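PDB 4QVR: DUF6844 domain-containing protein from Francisella tularensis subsp. tularensis, which is of unknown function but belongs to the DUF6844 family and probably carries an export signal sequence. Local coordinates for residues A[234-248]-A[372-385]. Sequence-based numbering, arbitrary orientation.
Sequences QQMTIKSLTTGFGNL and MSTQEALTMSEDIS
F245 drives its side chain from helix 234-246 into the surface of helix 374-385, where A377, M380, S381 and I384 surround it. Its CB rests on A377 CB at 3.7 Å, with the selenium of M372 also near. Further out, ring atom CD2 passes S381 OG at 3.4 Å, CE1 meets M380 SE at 3.7 Å, and CZ, the tip, runs against I384 CD1, which lies in the ring plane at the edge. The M380 and F245 side chains cross at about a right angle; M380 CB makes a CH-pi contact over one ring face, 4.2 Å from the centroid, SE stands obliquely to the ring in a Met-aromatic contact, and the bend at chi3 (82°) carries CE to F245 CE1 and CZ. The helices form a knobs-into-holes pair; their N-to-C directions are 132° apart and the axes of the two segments come within 8.4 Å. In return, S381 fits among I238, L241, T242 and F245, its CB tight against L241 CB at 3.5 Å. The buried S381 hydroxyl turns back on its own helix and donates to A377 O, which S381 N reaches from the opposite face of the carbonyl plane. S385 OG does likewise with S381 O, while I238 CD1 packs beside that hydroxyl at 3.3 Å. I238 CG2, anti to its N, reaches L378 CD1 at 3.6 Å. Helix 402-415 packs L409 on F245 and T408 on M380 and I384; I154 of helix 134-159 touches L241 and F245.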
# COMPACT_ATOMS: atom_id res chain seq x y z
N GLN A 234 -15.27 -8.04 -23.03
CA GLN A 234 -15.73 -7.76 -21.68
C GLN A 234 -15.19 -8.79 -20.73
O GLN A 234 -14.72 -8.43 -19.65
CB GLN A 234 -17.26 -7.73 -21.57
CG GLN A 234 -17.85 -6.35 -21.72
CD GLN A 234 -17.61 -5.48 -20.50
OE1 GLN A 234 -17.58 -5.98 -19.37
NE2 GLN A 234 -17.48 -4.18 -20.71
N GLN A 235 -15.24 -10.06 -21.12
CA GLN A 235 -14.74 -11.12 -20.26
C GLN A 235 -13.22 -11.07 -20.01
O GLN A 235 -12.79 -11.33 -18.90
CB GLN A 235 -15.23 -12.47 -20.76
CG GLN A 235 -16.74 -12.60 -20.54
CD GLN A 235 -17.41 -13.62 -21.45
OE1 GLN A 235 -16.91 -13.92 -22.53
NE2 GLN A 235 -18.57 -14.12 -21.03
N MSE A 236 -12.43 -10.74 -21.02
CA MSE A 236 -10.97 -10.64 -20.81
C MSE A 236 -10.71 -9.50 -19.86
O MSE A 236 -9.88 -9.61 -18.96
CB MSE A 236 -10.17 -10.49 -22.10
CG MSE A 236 -10.20 -11.76 -22.97
SE MSE A 236 -9.91 -13.44 -21.97
CE MSE A 236 -11.71 -14.22 -22.13
N THR A 237 -11.42 -8.38 -20.03
CA THR A 237 -11.25 -7.23 -19.13
C THR A 237 -11.57 -7.58 -17.69
O THR A 237 -10.86 -7.16 -16.78
CB THR A 237 -12.12 -6.03 -19.56
OG1 THR A 237 -11.69 -5.55 -20.83
CG2 THR A 237 -12.03 -4.90 -18.59
N ILE A 238 -12.64 -8.35 -17.47
CA ILE A 238 -13.01 -8.75 -16.10
C ILE A 238 -11.95 -9.72 -15.54
O ILE A 238 -11.55 -9.61 -14.37
CB ILE A 238 -14.39 -9.44 -16.02
CG1 ILE A 238 -15.53 -8.52 -16.52
CG2 ILE A 238 -14.69 -9.88 -14.60
CD1 ILE A 238 -15.71 -7.24 -15.72
N LYS A 239 -11.54 -10.67 -16.38
CA LYS A 239 -10.52 -11.65 -16.03
C LYS A 239 -9.25 -10.92 -15.56
O LYS A 239 -8.77 -11.19 -14.48
CB LYS A 239 -10.25 -12.55 -17.24
CG LYS A 239 -9.26 -13.68 -17.00
CD LYS A 239 -9.15 -14.57 -18.24
CE LYS A 239 -8.20 -15.74 -18.02
NZ LYS A 239 -6.81 -15.31 -17.68
N SER A 240 -8.76 -9.99 -16.36
CA SER A 240 -7.59 -9.17 -16.03
C SER A 240 -7.65 -8.51 -14.67
O SER A 240 -6.71 -8.58 -13.89
CB SER A 240 -7.42 -8.05 -17.04
OG SER A 240 -6.87 -8.54 -18.23
N LEU A 241 -8.77 -7.84 -14.41
CA LEU A 241 -8.97 -7.11 -13.17
C LEU A 241 -9.08 -8.01 -11.96
O LEU A 241 -8.57 -7.67 -10.89
CB LEU A 241 -10.22 -6.25 -13.27
CG LEU A 241 -10.05 -5.06 -14.23
CD1 LEU A 241 -11.38 -4.34 -14.47
CD2 LEU A 241 -9.00 -4.13 -13.66
N THR A 242 -9.75 -9.14 -12.13
CA THR A 242 -9.90 -10.11 -11.06
C THR A 242 -8.53 -10.65 -10.66
O THR A 242 -8.27 -10.89 -9.52
CB THR A 242 -10.81 -11.29 -11.47
OG1 THR A 242 -12.13 -10.80 -11.68
CG2 THR A 242 -10.89 -12.33 -10.37
N THR A 243 -7.65 -10.84 -11.64
CA THR A 243 -6.34 -11.34 -11.35
C THR A 243 -5.57 -10.27 -10.58
O THR A 243 -4.95 -10.56 -9.57
CB THR A 243 -5.64 -11.77 -12.64
OG1 THR A 243 -6.36 -12.87 -13.21
CG2 THR A 243 -4.19 -12.20 -12.36
N GLY A 244 -5.67 -9.02 -11.06
CA GLY A 244 -5.06 -7.88 -10.43
C GLY A 244 -5.49 -7.62 -8.99
O GLY A 244 -4.64 -7.38 -8.13
N PHE A 245 -6.79 -7.63 -8.71
CA PHE A 245 -7.27 -7.44 -7.34
C PHE A 245 -6.87 -8.61 -6.45
O PHE A 245 -6.52 -8.41 -5.29
CB PHE A 245 -8.78 -7.26 -7.27
CG PHE A 245 -9.25 -5.94 -7.78
CD1 PHE A 245 -9.04 -4.79 -7.06
CD2 PHE A 245 -9.94 -5.85 -8.98
CE1 PHE A 245 -9.49 -3.57 -7.52
CE2 PHE A 245 -10.39 -4.63 -9.43
CZ PHE A 245 -10.15 -3.49 -8.71
N GLY A 246 -6.92 -9.83 -6.99
CA GLY A 246 -6.53 -11.02 -6.23
C GLY A 246 -5.05 -11.00 -5.80
O GLY A 246 -4.69 -11.48 -4.73
N ASN A 247 -4.19 -10.42 -6.62
CA ASN A 247 -2.76 -10.34 -6.32
C ASN A 247 -2.35 -9.26 -5.34
O ASN A 247 -1.18 -9.19 -4.97
CB ASN A 247 -1.99 -10.09 -7.61
CG ASN A 247 -2.08 -11.23 -8.58
OD1 ASN A 247 -2.66 -12.25 -8.28
ND2 ASN A 247 -1.50 -11.05 -9.76
N LEU A 248 -3.26 -8.37 -4.94
CA LEU A 248 -2.89 -7.30 -4.02
C LEU A 248 -2.26 -7.79 -2.77
O LEU A 248 -1.43 -7.12 -2.20
CB LEU A 248 -4.09 -6.42 -3.64
CG LEU A 248 -4.52 -5.40 -4.67
CD1 LEU A 248 -5.65 -4.55 -4.10
CD2 LEU A 248 -3.34 -4.55 -5.09
N MSE A 372 -8.71 -9.48 -0.17
CA MSE A 372 -10.12 -9.81 -0.38
C MSE A 372 -10.40 -11.13 -1.02
O MSE A 372 -9.54 -11.70 -1.70
CB MSE A 372 -10.71 -8.76 -1.32
CG MSE A 372 -10.14 -8.88 -2.73
SE MSE A 372 -10.63 -7.24 -3.69
CE MSE A 372 -9.20 -6.06 -3.03
N SER A 373 -11.63 -11.61 -0.84
CA SER A 373 -12.03 -12.88 -1.42
C SER A 373 -12.06 -12.77 -2.94
O SER A 373 -12.03 -11.66 -3.49
CB SER A 373 -13.42 -13.29 -0.93
OG SER A 373 -14.39 -12.34 -1.32
N THR A 374 -12.13 -13.92 -3.60
CA THR A 374 -12.20 -13.98 -5.05
C THR A 374 -13.50 -13.35 -5.56
O THR A 374 -13.53 -12.72 -6.63
CB THR A 374 -12.11 -15.42 -5.52
OG1 THR A 374 -13.02 -16.21 -4.75
CG2 THR A 374 -10.70 -15.95 -5.31
N GLN A 375 -14.57 -13.50 -4.79
CA GLN A 375 -15.85 -12.94 -5.19
C GLN A 375 -15.82 -11.42 -5.04
O GLN A 375 -16.35 -10.70 -5.87
CB GLN A 375 -16.99 -13.56 -4.36
CG GLN A 375 -18.33 -13.60 -5.10
CD GLN A 375 -18.84 -12.23 -5.51
OE1 GLN A 375 -19.01 -11.35 -4.66
NE2 GLN A 375 -19.10 -12.05 -6.80
N GLU A 376 -15.18 -10.92 -3.98
CA GLU A 376 -15.07 -9.45 -3.77
C GLU A 376 -14.25 -8.80 -4.87
O GLU A 376 -14.51 -7.67 -5.26
CB GLU A 376 -14.51 -9.11 -2.39
CG GLU A 376 -15.53 -9.30 -1.26
CD GLU A 376 -15.01 -8.89 0.11
OE1 GLU A 376 -13.80 -9.08 0.40
OE2 GLU A 376 -15.83 -8.40 0.92
N ALA A 377 -13.25 -9.53 -5.37
CA ALA A 377 -12.43 -9.07 -6.47
C ALA A 377 -13.28 -8.98 -7.75
O ALA A 377 -13.13 -8.03 -8.53
CB ALA A 377 -11.25 -10.00 -6.68
N LEU A 378 -14.16 -9.96 -7.96
CA LEU A 378 -15.04 -9.99 -9.15
C LEU A 378 -16.05 -8.83 -9.16
O LEU A 378 -16.22 -8.16 -10.17
CB LEU A 378 -15.76 -11.33 -9.23
CG LEU A 378 -16.89 -11.47 -10.26
CD1 LEU A 378 -16.38 -11.23 -11.67
CD2 LEU A 378 -17.55 -12.83 -10.14
N THR A 379 -16.68 -8.59 -8.02
CA THR A 379 -17.66 -7.53 -7.90
C THR A 379 -17.03 -6.18 -8.21
O THR A 379 -17.64 -5.35 -8.88
CB THR A 379 -18.26 -7.52 -6.48
OG1 THR A 379 -18.69 -8.85 -6.17
CG2 THR A 379 -19.45 -6.56 -6.39
N MSE A 380 -15.80 -5.96 -7.75
CA MSE A 380 -15.11 -4.71 -8.01
C MSE A 380 -14.74 -4.58 -9.46
O MSE A 380 -14.76 -3.48 -10.01
CB MSE A 380 -13.82 -4.62 -7.22
CG MSE A 380 -14.07 -4.25 -5.77
SE MSE A 380 -12.32 -3.67 -5.10
CE MSE A 380 -12.49 -1.85 -5.81
N SER A 381 -14.33 -5.68 -10.08
CA SER A 381 -13.97 -5.66 -11.49
C SER A 381 -15.21 -5.41 -12.36
O SER A 381 -15.14 -4.73 -13.38
CB SER A 381 -13.31 -6.97 -11.90
OG SER A 381 -12.16 -7.21 -11.14
N GLU A 382 -16.35 -5.97 -11.96
CA GLU A 382 -17.59 -5.77 -12.71
C GLU A 382 -18.06 -4.33 -12.56
O GLU A 382 -18.42 -3.66 -13.53
CB GLU A 382 -18.68 -6.72 -12.22
CG GLU A 382 -18.39 -8.18 -12.53
CD GLU A 382 -19.36 -9.13 -11.86
OE1 GLU A 382 -20.02 -8.73 -10.88
OE2 GLU A 382 -19.44 -10.30 -12.30
N ASP A 383 -18.00 -3.85 -11.32
CA ASP A 383 -18.44 -2.51 -10.95
C ASP A 383 -17.61 -1.43 -11.67
O ASP A 383 -18.11 -0.35 -11.95
CB ASP A 383 -18.33 -2.35 -9.43
CG ASP A 383 -19.45 -1.50 -8.85
OD1 ASP A 383 -20.58 -1.53 -9.38
OD2 ASP A 383 -19.21 -0.84 -7.81
N ILE A 384 -16.34 -1.73 -11.98
CA ILE A 384 -15.47 -0.79 -12.69
C ILE A 384 -15.70 -0.77 -14.20
O ILE A 384 -15.72 0.30 -14.80
CB ILE A 384 -13.97 -1.09 -12.42
CG1 ILE A 384 -13.59 -0.65 -11.01
CG2 ILE A 384 -13.07 -0.34 -13.40
CD1 ILE A 384 -12.16 -0.96 -10.65
N SER A 385 -15.86 -1.94 -14.81
CA SER A 385 -16.07 -2.06 -16.27
C SER A 385 -17.31 -1.35 -16.86
O SER A 385 -17.40 -1.21 -18.09
CB SER A 385 -16.12 -3.54 -16.66
OG SER A 385 -14.89 -4.16 -16.39